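V-type ATPase 116 kDa subunit (Meiothermus ruber, PDB 3RRK) probably serves as the stator subunit I (a homolog of subunit a) of a proton-transporting rotary V-ATPase; this chain is the cytoplasmic N-terminal domain of that subunit. Local coordinates at residues Leu62-Glu73 and Trp264-Lys275; Ala131-Ala139 and Glu179-Leu190. All blocks are in the same frame, centred on the assembly; numbering follows the deposited sequence.

Contact 1: residues Leu62-Glu73 and Trp264-Lys275; sequences LKRWEAVVSQAE and WTRAKDEVARYK
Trp65 enters a hole formed by Arg266, Ala267, Glu270 and Tyr274, between helices whose axes approach to 8.5 Å. Its CB lies against Val271 CG2. With chi1 at -82°, CG stands anti to the carbonyl carbon, carrying the indole across the second helix. The five-membered ring meets Glu270 CB at CG, and CD1 nears Tyr274 CE2, the two rings lying obliquely. Glu270 CG sits over one face, 3.6 Å from the centroid of the Trp65 six-membered ring, a CH-pi contact. CE3 presses its edge on Ala267 CB at 3.5 Å, while CH2 and CZ2 cover one face of the Arg266 guanidinium. In the ring plane, Trp65 NE1 donates to a water 3.0 Å away, which donates to Tyr274 OH, also bonded by Glu61. Replacing this tryptophan by an alanine is likely to leave Glu270 and the Arg266 guanidinium without the ring they pack on, and the water without its N-H donor.

Arg266 NE reaches Glu270 OE2 at 3.0 Å and its NH1 bonds Gly92 O, while the less well ordered Arg273 probably joins the same Glu270 oxygen. At one end Lys275 NZ bridges to Glu66 OE2 at 3.0 Å; at the other, Trp264 NE1 bonds Glu73 OE2 nearly straight (168°). With Val69 and Val271 as further knobs, helices 56-79 and 224-281 show knobs-into-holes packing of an antiparallel pair, crossing (145°) more steeply than a classical coiled coil.

Contact 2: residues Ala131-Ala139 and Glu179-Leu190; sequences AAEKLAALA and EAEPLENQLAAL
Helix 131-138 packs on one face of the beta hairpin 179-190, part of a three-stranded antiparallel sheet, its axis running 8.7 Å from strand 179-182 at 151° and 8.2 Å from strand 187-190 at 31°, with Lys134 over Glu181 and Leu138 over both strands. In the hairpin, Glu179 with Leu190 and Glu181 with Ala188 are hydrogen-bonded pairs, and strand 148-155 continues the sheet beyond strand 187-194. Helix 158-172 packs against Ala180 and Ala189, whose side chains point away from helix 131-138.

Leu138 lies across the hairpin. Its CD1 is 3.7 Å from both Glu179 O and Ala188 O, one carbonyl from each strand, while CD2 touches CB of Glu179 and CG of Glu181. One turn earlier, Leu135 sends CD2 onto Ala188 CB at 3.9 Å; Pro152, Leu213 and Phe215 also contact this leucine. Lys134 uses its stem for packing, CB against Glu181 CB and CG against Leu183 CD1, the two side chains passing in opposite directions. Bends at chi2 and chi4 then turn its amine to Pro182 O, a weak bond of 3.1 Å. Glu181 OE1, 4.5 Å from Lys134 NZ, is beyond salt-bridge range but may add attraction.

At the helix end, Ala139 has left helical geometry. The CG of Leu190 stands opposite the backbone N (chi1 180°), and its CD2 branch lies by Ala139 CB and meets Leu138 CB at 3.9 Å.

Overall arrangement
Contacts 1 and 2 lie on opposite sides of the chain's centre, their own centres 55 Å apart and their nearest atoms about 36 Å apart. Two long helices span this interval: helix 94-138 ends in contact 2 and begins near contact 1, where Leu94 touches Trp65, while helix 224-281 supplies residues 264-275 and also reaches the neighbourhood of contact 2, Ala228 and Met231 packing on Ala136 and Ala132. Together they link the helical pair of contact 1 to the sheet lobe of contact 2. A bound buffer molecule, probably from crystallisation, lies about 4 Å from the Leu183 side chain at contact 2.

Contact 1: residues Leu62-Glu73 and Trp264-Lys275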
loop_
_atom_site.group_PDB
_atom_site.type_symbol
_atom_site.label_atom_id
_atom_site.label_comp_id
_atom_site.label_asym_id
_atom_site.label_seq_id
_atom_site.Cartn_x
_atom_site.Cartn_y
_atom_site.Cartn_z
ATOM N N LEU A 62 20.953 -2.175 -12.660
ATOM C CA LEU A 62 20.594 -2.083 -11.255
ATOM C C LEU A 62 19.188 -1.506 -11.127
ATOM O O LEU A 62 18.352 -2.088 -10.440
ATOM C CB LEU A 62 21.608 -1.240 -10.473
ATOM C CG LEU A 62 21.267 -0.858 -9.014
ATOM C CD1 LEU A 62 20.808 -2.069 -8.177
ATOM C CD2 LEU A 62 22.435 -0.130 -8.320
ATOM N N LYS A 63 18.925 -0.380 -11.800
ATOM C CA LYS A 63 17.618 0.256 -11.692
ATOM C C LYS A 63 16.517 -0.705 -12.125
ATOM O O LYS A 63 15.474 -0.773 -11.481
ATOM C CB LYS A 63 17.542 1.560 -12.496
ATOM C CG LYS A 63 18.397 2.706 -11.974
ATOM C CD LYS A 63 17.780 3.414 -10.767
ATOM C CE LYS A 63 16.922 4.608 -11.190
ATOM N NZ LYS A 63 16.335 5.341 -10.019
ATOM N N ARG A 64 16.740 -1.454 -13.204
ATOM C CA ARG A 64 15.730 -2.414 -13.680
ATOM C C ARG A 64 15.501 -3.586 -12.720
ATOM O O ARG A 64 14.362 -4.067 -12.583
ATOM C CB ARG A 64 16.023 -2.900 -15.117
ATOM C CG ARG A 64 16.022 -1.745 -16.136
ATOM C CD ARG A 64 16.726 -2.090 -17.447
ATOM N NE ARG A 64 16.305 -3.393 -17.954
ATOM C CZ ARG A 64 16.863 -3.983 -19.001
ATOM N NH1 ARG A 64 17.861 -3.384 -19.636
ATOM N NH2 ARG A 64 16.425 -5.162 -19.410
ATOM N N TRP A 65 16.565 -4.032 -12.045
ATOM C CA TRP A 65 16.419 -5.106 -11.058
ATOM C C TRP A 65 15.660 -4.636 -9.823
ATOM O O TRP A 65 14.896 -5.393 -9.227
ATOM C CB TRP A 65 17.776 -5.687 -10.664
ATOM C CG TRP A 65 18.310 -6.703 -11.599
ATOM C CD1 TRP A 65 19.421 -6.588 -12.383
ATOM C CD2 TRP A 65 17.757 -7.997 -11.872
ATOM N NE1 TRP A 65 19.603 -7.736 -13.121
ATOM C CE2 TRP A 65 18.598 -8.621 -12.821
ATOM C CE3 TRP A 65 16.636 -8.694 -11.399
ATOM C CZ2 TRP A 65 18.352 -9.903 -13.318
ATOM C CZ3 TRP A 65 16.397 -9.974 -11.880
ATOM C CH2 TRP A 65 17.256 -10.565 -12.833
ATOM N N GLU A 66 15.882 -3.380 -9.446
ATOM C CA GLU A 66 15.138 -2.774 -8.348
ATOM C C GLU A 66 13.650 -2.680 -8.680
ATOM O O GLU A 66 12.798 -2.888 -7.821
ATOM C CB GLU A 66 15.698 -1.401 -8.023
ATOM C CG GLU A 66 17.096 -1.429 -7.422
ATOM C CD GLU A 66 17.642 -0.037 -7.151
ATOM O OE1 GLU A 66 17.390 0.864 -7.995
ATOM O OE2 GLU A 66 18.315 0.144 -6.096
ATOM N N ALA A 67 13.353 -2.379 -9.940
ATOM C CA ALA A 67 11.977 -2.298 -10.430
ATOM C C ALA A 67 11.341 -3.688 -10.406
ATOM O O ALA A 67 10.180 -3.841 -10.017
ATOM C CB ALA A 67 11.940 -1.693 -11.851
ATOM N N VAL A 68 12.102 -4.703 -10.812
ATOM C CA VAL A 68 11.654 -6.076 -10.614
ATOM C C VAL A 68 11.352 -6.368 -9.136
ATOM O O VAL A 68 10.299 -6.899 -8.810
ATOM C CB VAL A 68 12.660 -7.109 -11.119
ATOM C CG1 VAL A 68 12.122 -8.498 -10.863
ATOM C CG2 VAL A 68 12.955 -6.914 -12.591
ATOM N N VAL A 69 12.254 -5.997 -8.238
ATOM C CA VAL A 69 11.996 -6.231 -6.819
ATOM C C VAL A 69 10.686 -5.569 -6.385
ATOM O O VAL A 69 9.823 -6.185 -5.766
ATOM C CB VAL A 69 13.146 -5.718 -5.921
ATOM C CG1 VAL A 69 12.669 -5.575 -4.482
ATOM C CG2 VAL A 69 14.361 -6.633 -6.013
ATOM N N SER A 70 10.543 -4.300 -6.711
ATOM C CA SER A 70 9.372 -3.544 -6.289
ATOM C C SER A 70 8.054 -4.051 -6.905
ATOM O O SER A 70 7.041 -4.121 -6.230
ATOM C CB SER A 70 9.600 -2.066 -6.582
ATOM O OG SER A 70 8.388 -1.431 -6.917
ATOM N N GLN A 71 8.071 -4.429 -8.178
ATOM C CA GLN A 71 6.857 -4.936 -8.825
ATOM C C GLN A 71 6.424 -6.311 -8.335
ATOM O O GLN A 71 5.229 -6.606 -8.264
ATOM C CB GLN A 71 7.031 -4.998 -10.339
ATOM C CG GLN A 71 7.004 -3.674 -11.050
ATOM C CD GLN A 71 7.646 -3.758 -12.433
ATOM O OE1 GLN A 71 8.330 -2.827 -12.856
ATOM N NE2 GLN A 71 7.438 -4.874 -13.135
ATOM N N ALA A 72 7.392 -7.170 -8.034
ATOM C CA ALA A 72 7.063 -8.472 -7.477
ATOM C C ALA A 72 6.493 -8.312 -6.060
ATOM O O ALA A 72 5.482 -8.928 -5.732
ATOM C CB ALA A 72 8.274 -9.391 -7.488
ATOM N N GLU A 73 7.126 -7.484 -5.228
ATOM C CA GLU A 73 6.575 -7.220 -3.897
ATOM C C GLU A 73 5.140 -6.734 -4.006
ATOM O O GLU A 73 4.233 -7.291 -3.401
ATOM C CB GLU A 73 7.414 -6.207 -3.121
ATOM C CG GLU A 73 8.631 -6.845 -2.445
ATOM C CD GLU A 73 9.561 -5.838 -1.747
ATOM O OE1 GLU A 73 9.353 -4.603 -1.883
ATOM O OE2 GLU A 73 10.510 -6.296 -1.065
ATOM N N TRP A 264 11.298 -12.364 -7.291
ATOM C CA TRP A 264 11.655 -11.510 -6.194
ATOM C C TRP A 264 13.015 -11.935 -5.676
ATOM O O TRP A 264 13.923 -11.113 -5.460
ATOM C CB TRP A 264 10.609 -11.640 -5.097
ATOM C CG TRP A 264 10.910 -10.801 -3.898
ATOM C CD1 TRP A 264 10.647 -9.471 -3.741
ATOM C CD2 TRP A 264 11.538 -11.236 -2.682
ATOM N NE1 TRP A 264 11.068 -9.050 -2.505
ATOM C CE2 TRP A 264 11.624 -10.108 -1.836
ATOM C CE3 TRP A 264 12.028 -12.469 -2.228
ATOM C CZ2 TRP A 264 12.186 -10.177 -0.554
ATOM C CZ3 TRP A 264 12.585 -12.532 -0.952
ATOM C CH2 TRP A 264 12.658 -11.394 -0.133
ATOM N N THR A 265 13.155 -13.242 -5.504
ATOM C CA THR A 265 14.349 -13.803 -4.929
ATOM C C THR A 265 15.563 -13.495 -5.801
ATOM O O THR A 265 16.538 -12.884 -5.350
ATOM C CB THR A 265 14.160 -15.295 -4.705
ATOM O OG1 THR A 265 13.073 -15.474 -3.796
ATOM C CG2 THR A 265 15.404 -15.921 -4.112
ATOM N N ARG A 266 15.507 -13.882 -7.061
ATOM C CA ARG A 266 16.619 -13.573 -7.947
ATOM C C ARG A 266 16.968 -12.073 -7.930
ATOM O O ARG A 266 18.146 -11.704 -7.919
ATOM C CB ARG A 266 16.303 -14.059 -9.355
ATOM C CG ARG A 266 17.174 -13.486 -10.444
ATOM C CD ARG A 266 18.551 -14.091 -10.453
ATOM N NE ARG A 266 19.364 -13.566 -11.550
ATOM C CZ ARG A 266 19.213 -13.909 -12.830
ATOM N NH1 ARG A 266 18.262 -14.780 -13.197
ATOM N NH2 ARG A 266 20.011 -13.371 -13.749
ATOM N N ALA A 267 15.943 -11.217 -7.904
ATOM C CA ALA A 267 16.157 -9.774 -7.988
ATOM C C ALA A 267 16.729 -9.181 -6.705
ATOM O O ALA A 267 17.610 -8.336 -6.757
ATOM C CB ALA A 267 14.881 -9.039 -8.426
ATOM N N LYS A 268 16.232 -9.611 -5.554
ATOM C CA LYS A 268 16.851 -9.212 -4.287
ATOM C C LYS A 268 18.359 -9.429 -4.309
ATOM O O LYS A 268 19.113 -8.531 -3.928
ATOM C CB LYS A 268 16.231 -9.959 -3.112
ATOM C CG LYS A 268 14.982 -9.275 -2.562
ATOM C CD LYS A 268 15.357 -7.935 -1.962
ATOM C CE LYS A 268 14.564 -7.622 -0.704
ATOM N NZ LYS A 268 14.590 -6.160 -0.392
ATOM N N ASP A 269 18.800 -10.595 -4.778
ATOM C CA ASP A 269 20.232 -10.893 -4.842
ATOM C C ASP A 269 20.938 -10.068 -5.881
ATOM O O ASP A 269 22.113 -9.717 -5.711
ATOM C CB ASP A 269 20.506 -12.368 -5.164
ATOM C CG ASP A 269 19.845 -13.310 -4.190
ATOM O OD1 ASP A 269 19.573 -12.891 -3.038
ATOM O OD2 ASP A 269 19.591 -14.469 -4.589
ATOM N N GLU A 270 20.236 -9.796 -6.980
ATOM C CA GLU A 270 20.841 -9.064 -8.072
ATOM C C GLU A 270 21.162 -7.652 -7.617
ATOM O O GLU A 270 22.248 -7.126 -7.882
ATOM C CB GLU A 270 19.924 -9.062 -9.287
ATOM C CG GLU A 270 19.999 -10.346 -10.055
ATOM C CD GLU A 270 21.335 -10.504 -10.734
ATOM O OE1 GLU A 270 22.134 -9.552 -10.686
ATOM O OE2 GLU A 270 21.594 -11.570 -11.317
ATOM N N VAL A 271 20.225 -7.061 -6.890
ATOM C CA VAL A 271 20.403 -5.720 -6.371
ATOM C C VAL A 271 21.579 -5.640 -5.378
ATOM O O VAL A 271 22.449 -4.772 -5.503
ATOM C CB VAL A 271 19.096 -5.209 -5.765
ATOM C CG1 VAL A 271 19.336 -3.955 -4.975
ATOM C CG2 VAL A 271 18.057 -4.983 -6.886
ATOM N N ALA A 272 21.629 -6.571 -4.433
ATOM C CA ALA A 272 22.741 -6.640 -3.486
ATOM C C ALA A 272 24.073 -6.749 -4.202
ATOM O O ALA A 272 25.066 -6.127 -3.816
ATOM C CB ALA A 272 22.565 -7.816 -2.530
ATOM N N ARG A 273 24.086 -7.557 -5.246
ATOM C CA ARG A 273 25.305 -7.806 -5.987
ATOM C C ARG A 273 25.765 -6.512 -6.648
ATOM O O ARG A 273 26.929 -6.137 -6.552
ATOM C CB ARG A 273 25.039 -8.901 -7.015
ATOM C CG ARG A 273 26.172 -9.244 -7.949
ATOM C CD ARG A 273 25.745 -10.423 -8.813
ATOM N NE ARG A 273 25.049 -11.425 -8.004
ATOM C CZ ARG A 273 24.223 -12.350 -8.489
ATOM N NH1 ARG A 273 23.974 -12.413 -9.792
ATOM N NH2 ARG A 273 23.634 -13.209 -7.666
ATOM N N TYR A 274 24.840 -5.817 -7.296
ATOM C CA TYR A 274 25.168 -4.562 -7.957
ATOM C C TYR A 274 25.562 -3.481 -6.978
ATOM O O TYR A 274 26.523 -2.763 -7.210
ATOM C CB TYR A 274 23.996 -4.061 -8.808
ATOM C CG TYR A 274 23.960 -4.645 -10.194
ATOM C CD1 TYR A 274 24.506 -3.964 -11.275
ATOM C CD2 TYR A 274 23.395 -5.882 -10.418
ATOM C CE1 TYR A 274 24.474 -4.509 -12.547
ATOM C CE2 TYR A 274 23.363 -6.434 -11.672
ATOM C CZ TYR A 274 23.897 -5.749 -12.735
ATOM O OH TYR A 274 23.842 -6.320 -13.986
ATOM N N LYS A 275 24.806 -3.339 -5.898
ATOM C CA LYS A 275 25.126 -2.314 -4.908
ATOM C C LYS A 275 26.500 -2.574 -4.270
ATOM O O LYS A 275 27.340 -1.670 -4.192
ATOM C CB LYS A 275 24.025 -2.176 -3.843
ATOM C CG LYS A 275 22.767 -1.437 -4.324
ATOM C CD LYS A 275 21.963 -0.841 -3.159
ATOM C CE LYS A 275 20.568 -0.362 -3.573
ATOM N NZ LYS A 275 20.529 0.968 -4.272
HETATM O O HOH W 1 21.884 -8.504 -14.883
#

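Contact 2: residues Ala131-Ala139 and Glu179-Leu190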
loop_
_atom_site.group_PDB
_atom_site.type_symbol
_atom_site.label_atom_id
_atom_site.label_comp_id
_atom_site.label_asym_id
_atom_site.label_seq_id
_atom_site.Cartn_x
_atom_site.Cartn_y
_atom_site.Cartn_z
ATOM N N ALA A 131 -28.886 4.688 8.268
ATOM C CA ALA A 131 -29.020 6.119 8.497
ATOM C C ALA A 131 -29.505 6.821 7.233
ATOM O O ALA A 131 -30.432 7.628 7.277
ATOM C CB ALA A 131 -27.707 6.706 8.956
ATOM N N ALA A 132 -28.877 6.510 6.106
ATOM C CA ALA A 132 -29.267 7.098 4.832
ATOM C C ALA A 132 -30.695 6.711 4.412
ATOM O O ALA A 132 -31.412 7.507 3.803
ATOM C CB ALA A 132 -28.273 6.717 3.757
ATOM N N GLU A 133 -31.102 5.487 4.731
ATOM C CA GLU A 133 -32.456 5.043 4.425
ATOM C C GLU A 133 -33.446 5.885 5.212
ATOM O O GLU A 133 -34.366 6.479 4.646
ATOM C CB GLU A 133 -32.621 3.561 4.761
ATOM C CG GLU A 133 -34.023 3.041 4.609
ATOM C CD GLU A 133 -34.115 1.534 4.791
ATOM O OE1 GLU A 133 -33.143 0.834 4.441
ATOM O OE2 GLU A 133 -35.162 1.049 5.282
ATOM N N LYS A 134 -33.231 5.956 6.521
ATOM C CA LYS A 134 -34.112 6.704 7.409
ATOM C C LYS A 134 -34.257 8.164 6.979
ATOM O O LYS A 134 -35.367 8.655 6.785
ATOM C CB LYS A 134 -33.612 6.634 8.858
ATOM C CG LYS A 134 -33.540 5.225 9.460
ATOM C CD LYS A 134 -34.756 4.407 9.117
ATOM C CE LYS A 134 -34.770 3.101 9.888
ATOM N NZ LYS A 134 -35.013 3.310 11.345
ATOM N N LEU A 135 -33.126 8.842 6.832
ATOM C CA LEU A 135 -33.093 10.265 6.517
ATOM C C LEU A 135 -33.728 10.585 5.179
ATOM O O LEU A 135 -34.454 11.571 5.045
ATOM C CB LEU A 135 -31.653 10.767 6.519
ATOM C CG LEU A 135 -30.976 10.742 7.881
ATOM C CD1 LEU A 135 -29.471 10.918 7.727
ATOM C CD2 LEU A 135 -31.570 11.819 8.769
ATOM N N ALA A 136 -33.437 9.755 4.188
ATOM C CA ALA A 136 -34.011 9.921 2.858
ATOM C C ALA A 136 -35.535 9.958 2.915
ATOM O O ALA A 136 -36.171 10.740 2.208
ATOM C CB ALA A 136 -33.549 8.793 1.940
ATOM N N ALA A 137 -36.100 9.085 3.740
ATOM C CA ALA A 137 -37.537 8.968 3.880
ATOM C C ALA A 137 -38.068 10.180 4.628
ATOM O O ALA A 137 -39.056 10.799 4.218
ATOM C CB ALA A 137 -37.876 7.713 4.615
ATOM N N LEU A 138 -37.394 10.521 5.721
ATOM C CA LEU A 138 -37.711 11.719 6.480
ATOM C C LEU A 138 -37.762 12.922 5.558
ATOM O O LEU A 138 -38.523 13.854 5.790
ATOM C CB LEU A 138 -36.653 11.965 7.560
ATOM C CG LEU A 138 -36.761 11.129 8.833
ATOM C CD1 LEU A 138 -35.794 11.637 9.876
ATOM C CD2 LEU A 138 -38.174 11.196 9.357
ATOM N N ALA A 139 -36.943 12.896 4.513
ATOM C CA ALA A 139 -36.789 14.046 3.638
ATOM C C ALA A 139 -37.304 13.781 2.223
ATOM O O ALA A 139 -36.940 14.477 1.278
ATOM C CB ALA A 139 -35.343 14.464 3.595
ATOM N N GLU A 179 -37.971 16.223 12.593
ATOM C CA GLU A 179 -38.438 14.854 12.715
ATOM C C GLU A 179 -37.243 13.932 12.861
ATOM O O GLU A 179 -36.128 14.282 12.476
ATOM C CB GLU A 179 -39.276 14.472 11.499
ATOM C CG GLU A 179 -40.577 15.258 11.387
ATOM C CD GLU A 179 -41.476 15.096 12.612
ATOM O OE1 GLU A 179 -41.760 13.938 12.993
ATOM O OE2 GLU A 179 -41.892 16.124 13.195
ATOM N N ALA A 180 -37.466 12.756 13.428
ATOM C CA ALA A 180 -36.360 11.873 13.758
ATOM C C ALA A 180 -36.785 10.418 13.736
ATOM O O ALA A 180 -37.944 10.085 14.002
ATOM C CB ALA A 180 -35.797 12.231 15.105
ATOM N N GLU A 181 -35.835 9.551 13.404
ATOM C CA GLU A 181 -36.076 8.118 13.378
ATOM C C GLU A 181 -35.030 7.448 14.232
ATOM O O GLU A 181 -33.876 7.872 14.247
ATOM C CB GLU A 181 -36.037 7.565 11.949
ATOM C CG GLU A 181 -37.341 7.724 11.190
ATOM C CD GLU A 181 -38.520 7.114 11.931
ATOM O OE1 GLU A 181 -38.354 6.013 12.506
ATOM O OE2 GLU A 181 -39.606 7.737 11.944
ATOM N N PRO A 182 -35.436 6.402 14.954
ATOM C CA PRO A 182 -34.536 5.669 15.848
ATOM C C PRO A 182 -33.531 4.817 15.081
ATOM O O PRO A 182 -33.882 4.076 14.159
ATOM C CB PRO A 182 -35.491 4.772 16.640
ATOM C CG PRO A 182 -36.631 4.536 15.703
ATOM C CD PRO A 182 -36.787 5.816 14.920
ATOM N N LEU A 183 -32.270 4.950 15.461
ATOM C CA LEU A 183 -31.231 4.063 14.980
ATOM C C LEU A 183 -31.005 3.048 16.088
ATOM O O LEU A 183 -31.683 3.090 17.114
ATOM C CB LEU A 183 -29.962 4.855 14.688
ATOM C CG LEU A 183 -29.546 4.917 13.222
ATOM C CD1 LEU A 183 -30.743 4.840 12.310
ATOM C CD2 LEU A 183 -28.741 6.175 12.959
ATOM N N GLU A 184 -30.064 2.133 15.892
ATOM C CA GLU A 184 -29.805 1.122 16.906
ATOM C C GLU A 184 -29.501 1.755 18.269
ATOM O O GLU A 184 -29.983 1.288 19.298
ATOM C CB GLU A 184 -28.691 0.171 16.455
ATOM C CG GLU A 184 -29.119 -0.806 15.353
ATOM C CD GLU A 184 -28.023 -1.795 14.960
ATOM O OE1 GLU A 184 -26.827 -1.457 15.100
ATOM O OE2 GLU A 184 -28.356 -2.914 14.508
ATOM N N ASN A 185 -28.720 2.830 18.270
ATOM C CA ASN A 185 -28.399 3.542 19.503
ATOM C C ASN A 185 -28.802 5.008 19.453
ATOM O O ASN A 185 -29.500 5.508 20.329
ATOM C CB ASN A 185 -26.906 3.438 19.811
ATOM C CG ASN A 185 -26.582 2.289 20.744
ATOM O OD1 ASN A 185 -27.471 1.562 21.192
ATOM N ND2 ASN A 185 -25.300 2.108 21.029
ATOM N N GLN A 186 -28.350 5.695 18.416
ATOM C CA GLN A 186 -28.649 7.104 18.234
ATOM C C GLN A 186 -29.973 7.304 17.503
ATOM O O GLN A 186 -30.713 6.352 17.244
ATOM C CB GLN A 186 -27.524 7.779 17.444
ATOM C CG GLN A 186 -26.140 7.614 18.061
ATOM C CD GLN A 186 -25.052 8.301 17.256
ATOM O OE1 GLN A 186 -24.966 9.532 17.223
ATOM N NE2 GLN A 186 -24.215 7.505 16.597
ATOM N N LEU A 187 -30.252 8.558 17.172
ATOM C CA LEU A 187 -31.439 8.915 16.421
ATOM C C LEU A 187 -31.033 9.676 15.169
ATOM O O LEU A 187 -30.249 10.622 15.246
ATOM C CB LEU A 187 -32.344 9.800 17.269
ATOM C CG LEU A 187 -32.915 9.209 18.551
ATOM C CD1 LEU A 187 -33.618 10.301 19.333
ATOM C CD2 LEU A 187 -33.866 8.073 18.221
ATOM N N ALA A 188 -31.550 9.257 14.015
ATOM C CA ALA A 188 -31.356 10.007 12.786
ATOM C C ALA A 188 -32.398 11.118 12.741
ATOM O O ALA A 188 -33.599 10.857 12.699
ATOM C CB ALA A 188 -31.491 9.099 11.586
ATOM N N ALA A 189 -31.938 12.361 12.783
ATOM C CA ALA A 189 -32.839 13.501 12.784
ATOM C C ALA A 189 -32.662 14.306 11.513
ATOM O O ALA A 189 -31.625 14.233 10.862
ATOM C CB ALA A 189 -32.582 14.373 13.991
ATOM N N LEU A 190 -33.679 15.077 11.164
ATOM C CA LEU A 190 -33.611 15.948 10.014
ATOM C C LEU A 190 -34.325 17.252 10.349
ATOM O O LEU A 190 -35.401 17.239 10.950
ATOM C CB LEU A 190 -34.278 15.270 8.820
ATOM C CG LEU A 190 -34.309 16.055 7.507
ATOM C CD1 LEU A 190 -32.997 15.883 6.771
ATOM C CD2 LEU A 190 -35.472 15.601 6.640
#